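Local coordinates for protein AvrL567-D (Melampsora lini, PDB 2QVT) that is an avirulence effector of the flax rust fungus, probably recognised by matching flax resistance proteins, with no established biochemical activity, at residues Met64-Phe69 and Arg122-Asp127; Leu100-Ser105 and Gln113-Ser118. All coordinates share one frame; numbering follows the deposited sequence.

Interaction 1 of 2, residues Met64-Phe69 and Arg122-Asp127; sequences MTMPLF and RRTIQD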
loop_
_atom_site.group_PDB
_atom_site.type_symbol
_atom_site.label_atom_id
_atom_site.label_comp_id
_atom_site.label_asym_id
_atom_site.label_seq_id
_atom_site.Cartn_x
_atom_site.Cartn_y
_atom_site.Cartn_z
ATOM N N MET A 64 -4.810 11.668 -3.670
ATOM C CA MET A 64 -4.522 10.435 -2.924
ATOM C C MET A 64 -5.315 9.285 -3.513
ATOM O O MET A 64 -5.980 8.565 -2.801
ATOM C CB MET A 64 -4.837 10.590 -1.425
ATOM C CG MET A 64 -4.056 11.722 -0.747
ATOM S SD MET A 64 -4.507 11.997 0.990
ATOM C CE MET A 64 -6.129 12.778 0.884
ATOM N N THR A 65 -5.219 9.100 -4.825
ATOM C CA THR A 65 -5.995 8.066 -5.492
ATOM C C THR A 65 -5.334 6.699 -5.380
ATOM O O THR A 65 -5.983 5.688 -5.565
ATOM C CB THR A 65 -6.274 8.414 -6.962
ATOM O OG1 THR A 65 -5.070 8.339 -7.703
ATOM C CG2 THR A 65 -6.814 9.819 -7.097
ATOM N N MET A 66 -4.048 6.666 -5.054
ATOM C CA MET A 66 -3.334 5.414 -4.898
ATOM C C MET A 66 -1.984 5.660 -4.235
ATOM O O MET A 66 -1.391 6.744 -4.376
ATOM C CB MET A 66 -3.107 4.721 -6.267
ATOM C CG MET A 66 -2.103 5.440 -7.171
ATOM S SD MET A 66 -1.835 4.516 -8.699
ATOM C CE MET A 66 -3.367 4.843 -9.545
ATOM N N PRO A 67 -1.461 4.630 -3.547
ATOM C CA PRO A 67 -0.112 4.782 -3.030
ATOM C C PRO A 67 0.912 4.476 -4.107
ATOM O O PRO A 67 0.630 3.740 -5.079
ATOM C CB PRO A 67 -0.046 3.717 -1.930
ATOM C CG PRO A 67 -0.953 2.584 -2.490
ATOM C CD PRO A 67 -2.055 3.306 -3.247
ATOM N N LEU A 68 2.105 5.022 -3.917
ATOM C CA LEU A 68 3.290 4.691 -4.728
ATOM C C LEU A 68 4.377 4.043 -3.827
ATOM O O LEU A 68 4.420 4.258 -2.613
ATOM C CB LEU A 68 3.826 5.948 -5.431
ATOM C CG LEU A 68 2.878 6.751 -6.369
ATOM C CD1 LEU A 68 3.675 7.905 -7.021
ATOM C CD2 LEU A 68 2.128 5.913 -7.460
ATOM N N PHE A 69 5.257 3.283 -4.449
ATOM C CA PHE A 69 6.187 2.437 -3.755
ATOM C C PHE A 69 7.588 2.658 -4.301
ATOM O O PHE A 69 7.766 2.913 -5.504
ATOM C CB PHE A 69 5.763 0.988 -3.934
ATOM C CG PHE A 69 4.394 0.728 -3.408
ATOM C CD1 PHE A 69 4.186 0.509 -2.028
ATOM C CD2 PHE A 69 3.289 0.743 -4.262
ATOM C CE1 PHE A 69 2.944 0.287 -1.540
ATOM C CE2 PHE A 69 2.016 0.516 -3.752
ATOM C CZ PHE A 69 1.853 0.302 -2.380
ATOM N N ARG A 122 -8.140 -3.761 -7.593
ATOM C CA ARG A 122 -8.461 -2.313 -7.560
ATOM C C ARG A 122 -7.209 -1.470 -7.817
ATOM O O ARG A 122 -6.161 -1.729 -7.208
ATOM C CB ARG A 122 -9.062 -1.913 -6.206
ATOM C CG ARG A 122 -10.252 -2.774 -5.761
ATOM C CD ARG A 122 -11.542 -2.037 -5.895
ATOM N NE ARG A 122 -12.585 -2.832 -6.554
ATOM C CZ ARG A 122 -13.359 -2.380 -7.543
ATOM N NH1 ARG A 122 -13.246 -1.126 -7.954
ATOM N NH2 ARG A 122 -14.271 -3.187 -8.107
ATOM N N ARG A 123 -7.313 -0.470 -8.705
ATOM C CA ARG A 123 -6.181 0.455 -8.898
ATOM C C ARG A 123 -6.226 1.666 -7.959
ATOM O O ARG A 123 -5.210 2.202 -7.606
ATOM C CB ARG A 123 -5.921 0.834 -10.385
ATOM C CG ARG A 123 -6.918 1.761 -11.042
ATOM C CD ARG A 123 -6.484 2.221 -12.484
ATOM N NE ARG A 123 -5.500 3.328 -12.501
ATOM C CZ ARG A 123 -5.776 4.618 -12.256
ATOM N NH1 ARG A 123 -7.005 5.007 -11.954
ATOM N NH2 ARG A 123 -4.806 5.536 -12.301
ATOM N N THR A 124 -7.417 2.064 -7.537
ATOM C CA THR A 124 -7.523 3.236 -6.690
ATOM C C THR A 124 -8.182 2.905 -5.361
ATOM O O THR A 124 -8.884 1.889 -5.229
ATOM C CB THR A 124 -8.283 4.391 -7.367
ATOM O OG1 THR A 124 -9.647 3.999 -7.516
ATOM C CG2 THR A 124 -7.649 4.755 -8.705
ATOM N N ILE A 125 -7.879 3.747 -4.380
ATOM C CA ILE A 125 -8.423 3.657 -3.035
ATOM C C ILE A 125 -9.945 3.957 -3.036
ATOM O O ILE A 125 -10.405 4.873 -3.702
ATOM C CB ILE A 125 -7.584 4.573 -2.056
ATOM C CG1 ILE A 125 -6.111 4.142 -2.070
ATOM C CG2 ILE A 125 -8.173 4.583 -0.597
ATOM C CD1 ILE A 125 -5.886 2.658 -1.627
ATOM N N GLN A 126 -10.716 3.118 -2.344
ATOM C CA GLN A 126 -12.165 3.228 -2.281
ATOM C C GLN A 126 -12.602 3.387 -0.816
ATOM O O GLN A 126 -11.835 3.132 0.087
ATOM C CB GLN A 126 -12.813 1.947 -2.831
ATOM C CG GLN A 126 -12.319 1.456 -4.193
ATOM C CD GLN A 126 -12.816 2.293 -5.359
ATOM O OE1 GLN A 126 -13.868 2.951 -5.289
ATOM N NE2 GLN A 126 -12.055 2.277 -6.440
ATOM N N ASP A 127 -13.867 3.739 -0.599
ATOM C CA ASP A 127 -14.406 3.946 0.732
ATOM C C ASP A 127 -14.262 2.685 1.590
ATOM O O ASP A 127 -14.029 2.793 2.797
ATOM C CB ASP A 127 -15.866 4.358 0.668
ATOM C CG ASP A 127 -16.076 5.795 0.090
ATOM O OD1 ASP A 127 -15.097 6.576 0.022
ATOM O OD2 ASP A 127 -17.248 6.143 -0.270
HETATM O O HOH W 1 -9.126 6.800 -5.012
HETATM O O HOH W 2 -5.807 8.013 -10.467
#

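Interaction 2 of 2, residues Leu100-Ser105 and Gln113-Ser118; sequences LGTVNS and QAHRHS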
loop_
_atom_site.group_PDB
_atom_site.type_symbol
_atom_site.label_atom_id
_atom_site.label_comp_id
_atom_site.label_asym_id
_atom_site.label_seq_id
_atom_site.Cartn_x
_atom_site.Cartn_y
_atom_site.Cartn_z
ATOM N N LEU A 100 -3.144 -5.069 -3.785
ATOM C CA LEU A 100 -2.969 -3.920 -4.715
ATOM C C LEU A 100 -2.129 -4.273 -5.975
ATOM O O LEU A 100 -2.031 -3.475 -6.947
ATOM C CB LEU A 100 -2.450 -2.618 -3.997
ATOM C CG LEU A 100 -3.407 -1.987 -2.916
ATOM C CD1 LEU A 100 -2.773 -0.920 -2.021
ATOM C CD2 LEU A 100 -4.741 -1.439 -3.479
ATOM N N GLY A 101 -1.550 -5.464 -5.985
ATOM C CA GLY A 101 -0.552 -5.763 -7.003
ATOM C C GLY A 101 0.766 -6.067 -6.312
ATOM O O GLY A 101 0.795 -6.327 -5.104
ATOM N N THR A 102 1.853 -6.074 -7.077
ATOM C CA THR A 102 3.119 -6.519 -6.524
ATOM C C THR A 102 4.094 -5.389 -6.632
ATOM O O THR A 102 3.956 -4.527 -7.482
ATOM C CB THR A 102 3.709 -7.809 -7.215
ATOM O OG1 THR A 102 3.813 -7.574 -8.615
ATOM C CG2 THR A 102 2.834 -9.082 -6.950
ATOM N N VAL A 103 5.066 -5.390 -5.721
ATOM C CA VAL A 103 6.163 -4.486 -5.817
ATOM C C VAL A 103 7.428 -5.355 -5.852
ATOM O O VAL A 103 7.387 -6.530 -5.481
ATOM C CB VAL A 103 6.129 -3.438 -4.668
ATOM C CG1 VAL A 103 4.909 -2.500 -4.849
ATOM C CG2 VAL A 103 6.100 -4.116 -3.324
ATOM N N ASN A 104 8.545 -4.802 -6.299
ATOM C CA ASN A 104 9.760 -5.597 -6.298
ATOM C C ASN A 104 11.011 -4.775 -5.976
ATOM O O ASN A 104 10.970 -3.534 -5.957
ATOM C CB ASN A 104 9.893 -6.361 -7.624
ATOM C CG ASN A 104 9.898 -5.456 -8.797
ATOM O OD1 ASN A 104 10.893 -4.797 -9.044
ATOM N ND2 ASN A 104 8.768 -5.381 -9.519
ATOM N N SER A 105 12.093 -5.493 -5.667
ATOM C CA SER A 105 13.401 -4.897 -5.386
ATOM C C SER A 105 14.050 -4.123 -6.564
ATOM O O SER A 105 14.997 -3.381 -6.353
ATOM C CB SER A 105 14.366 -5.950 -4.820
ATOM O OG SER A 105 14.497 -7.046 -5.718
ATOM N N GLN A 113 3.739 2.640 -9.152
ATOM C CA GLN A 113 2.485 1.923 -8.935
ATOM C C GLN A 113 2.755 0.423 -8.671
ATOM O O GLN A 113 3.668 -0.164 -9.282
ATOM C CB GLN A 113 1.574 2.058 -10.181
ATOM C CG GLN A 113 0.987 3.457 -10.343
ATOM C CD GLN A 113 0.066 3.634 -11.552
ATOM O OE1 GLN A 113 0.105 4.673 -12.201
ATOM N NE2 GLN A 113 -0.762 2.654 -11.840
ATOM N N ALA A 114 1.975 -0.191 -7.773
ATOM C CA ALA A 114 1.923 -1.639 -7.728
ATOM C C ALA A 114 1.597 -2.209 -9.140
ATOM O O ALA A 114 0.774 -1.660 -9.897
ATOM C CB ALA A 114 0.916 -2.117 -6.698
ATOM N N HIS A 115 2.277 -3.302 -9.473
ATOM C CA HIS A 115 2.062 -4.042 -10.712
ATOM C C HIS A 115 0.858 -4.992 -10.551
ATOM O O HIS A 115 0.848 -5.878 -9.687
ATOM C CB HIS A 115 3.375 -4.758 -11.117
ATOM C CG HIS A 115 3.325 -5.400 -12.461
ATOM N ND1 HIS A 115 4.282 -6.295 -12.894
ATOM C CD2 HIS A 115 2.408 -5.314 -13.459
ATOM C CE1 HIS A 115 3.964 -6.719 -14.106
ATOM N NE2 HIS A 115 2.829 -6.143 -14.467
ATOM N N ARG A 116 -0.181 -4.762 -11.341
ATOM C CA ARG A 116 -1.422 -5.514 -11.198
ATOM C C ARG A 116 -1.411 -6.728 -12.136
ATOM O O ARG A 116 -1.013 -6.594 -13.294
ATOM C CB ARG A 116 -2.645 -4.615 -11.473
ATOM C CG ARG A 116 -2.726 -3.358 -10.576
ATOM C CD ARG A 116 -4.015 -2.551 -10.824
ATOM N NE ARG A 116 -4.243 -2.295 -12.249
ATOM C CZ ARG A 116 -5.434 -2.121 -12.834
ATOM N NH1 ARG A 116 -6.568 -2.159 -12.131
ATOM N NH2 ARG A 116 -5.491 -1.908 -14.146
ATOM N N HIS A 117 -1.845 -7.891 -11.637
ATOM C CA HIS A 117 -1.789 -9.165 -12.388
ATOM C C HIS A 117 -3.177 -9.694 -12.737
ATOM O O HIS A 117 -3.324 -10.583 -13.599
ATOM C CB HIS A 117 -1.016 -10.236 -11.601
ATOM C CG HIS A 117 0.349 -9.787 -11.180
ATOM N ND1 HIS A 117 1.480 -10.061 -11.918
ATOM C CD2 HIS A 117 0.755 -9.034 -10.127
ATOM C CE1 HIS A 117 2.529 -9.514 -11.325
ATOM N NE2 HIS A 117 2.117 -8.886 -10.236
ATOM N N SER A 118 -4.188 -9.132 -12.067
ATOM C CA SER A 118 -5.589 -9.478 -12.300
ATOM C C SER A 118 -6.399 -8.218 -12.563
ATOM O O SER A 118 -6.063 -7.150 -12.049
ATOM C CB SER A 118 -6.131 -10.221 -11.088
ATOM O OG SER A 118 -7.543 -10.282 -11.102
#

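Interaction 1 of 2, residues Met64-Phe69 and Arg122-Asp127
Thr65 and Ile125 join two loops through one direct backbone hydrogen bond, where the turn leading into strand 67-71 meets the long loop between strands 98-104 and 141-148. Ile125 N donates to Thr65 O over 3.0 Å. The same oxygen also receives a CA-H...O contact, with Thr124 CA at 3.1 Å. A water that donates to Ile125 O at 2.7 Å makes a weak bond to Thr65 O as well, so Thr65 O has one direct hydrogen bond, backed by a CA-H...O contact and a weak water bond. The turn itself is held by Asp60, which takes Thr65 OG1 and Met66 N on its two carboxylate oxygens. The contact lies where the loop before strand 67-71, an outermost strand of the three-stranded antiparallel sheet, meets the loop whose Ile125 also touches Ile86 of the four-stranded one. Ile125 points its CB toward the turn; CD1 lies 4.2 Å from Pro67 CD, and CG1 lies beside Met66 CA. Met66 and Arg123 cross obliquely. With chi3 at 73° the Met66 chain bends, which lays its terminal CE over one face of the Arg123 guanidinium, 3.2 Å from Arg123 NH2. A second water bridges the two segments there: it donates to Thr65 OG1 at 2.9 Å and accepts from Arg123 NH2 at 3.2 Å, giving the exposed arginine a polar tie to the turn beside its contact with the methionine methyl.

Interaction 2 of 2, residues Leu100-Ser105 and Gln113-Ser118
Thr102 holds OG1 between its backbone N and carbonyl carbon (chi1 55°), and His117 turns CG away from its own carbonyl carbon (chi1 -54°), which brings the hydroxyl to the imidazole edge. Thr102 OG1 and His117 NE2 hydrogen-bond at 2.7 Å in the ring plane, and either could be the donor; the side chains cross at about a right angle, with Thr102 CG2 3.4 Å from His117 NE2. The backbones make a reciprocal pair. Thr102 N donates to His115 O at 2.8 Å, and His115 N returns the bond to Thr102 O at 2.9 Å. Close approach continues at Gly101, which has backbone angles suited to glycine and whose CA lies 3.0 Å from His115 O. Ala114 points CB toward the strand, to 3.3 Å from Leu100 O, and also reaches Val103 CG1. Beyond the contact, Arg116 NH1 bonds to Thr121 O. Leu100 and Val103 also pack on strand 81-86, the strand paired with 98-104 inside the sheet. The arrangement is a single antiparallel bridge, a hydrogen-bonded pair, by which a loop docks on strand 98-104, an outermost strand of the four-stranded sheet.

From the N terminus, Met64-Phe69 comes first, turning into strand 67-71 of the three-stranded sheet. The chain then runs through strand 81-86 to strand 98-104, where Leu100-Ser105 lies, and after seven intervening residues Gln113-Ser118 folds back on it, closing the short loop of interaction 2. Arg122-Asp127 follows a few residues on and closes the longer loop of interaction 1, so the second contact is nested within the first. Their centres lie about 12 Å apart, and they touch directly: Met66 packs on Gln113, Arg123 on Arg116, and Phe69 on both Val103 and Ala114. Together the two contacts tie one connecting loop to edge strands of both sheets.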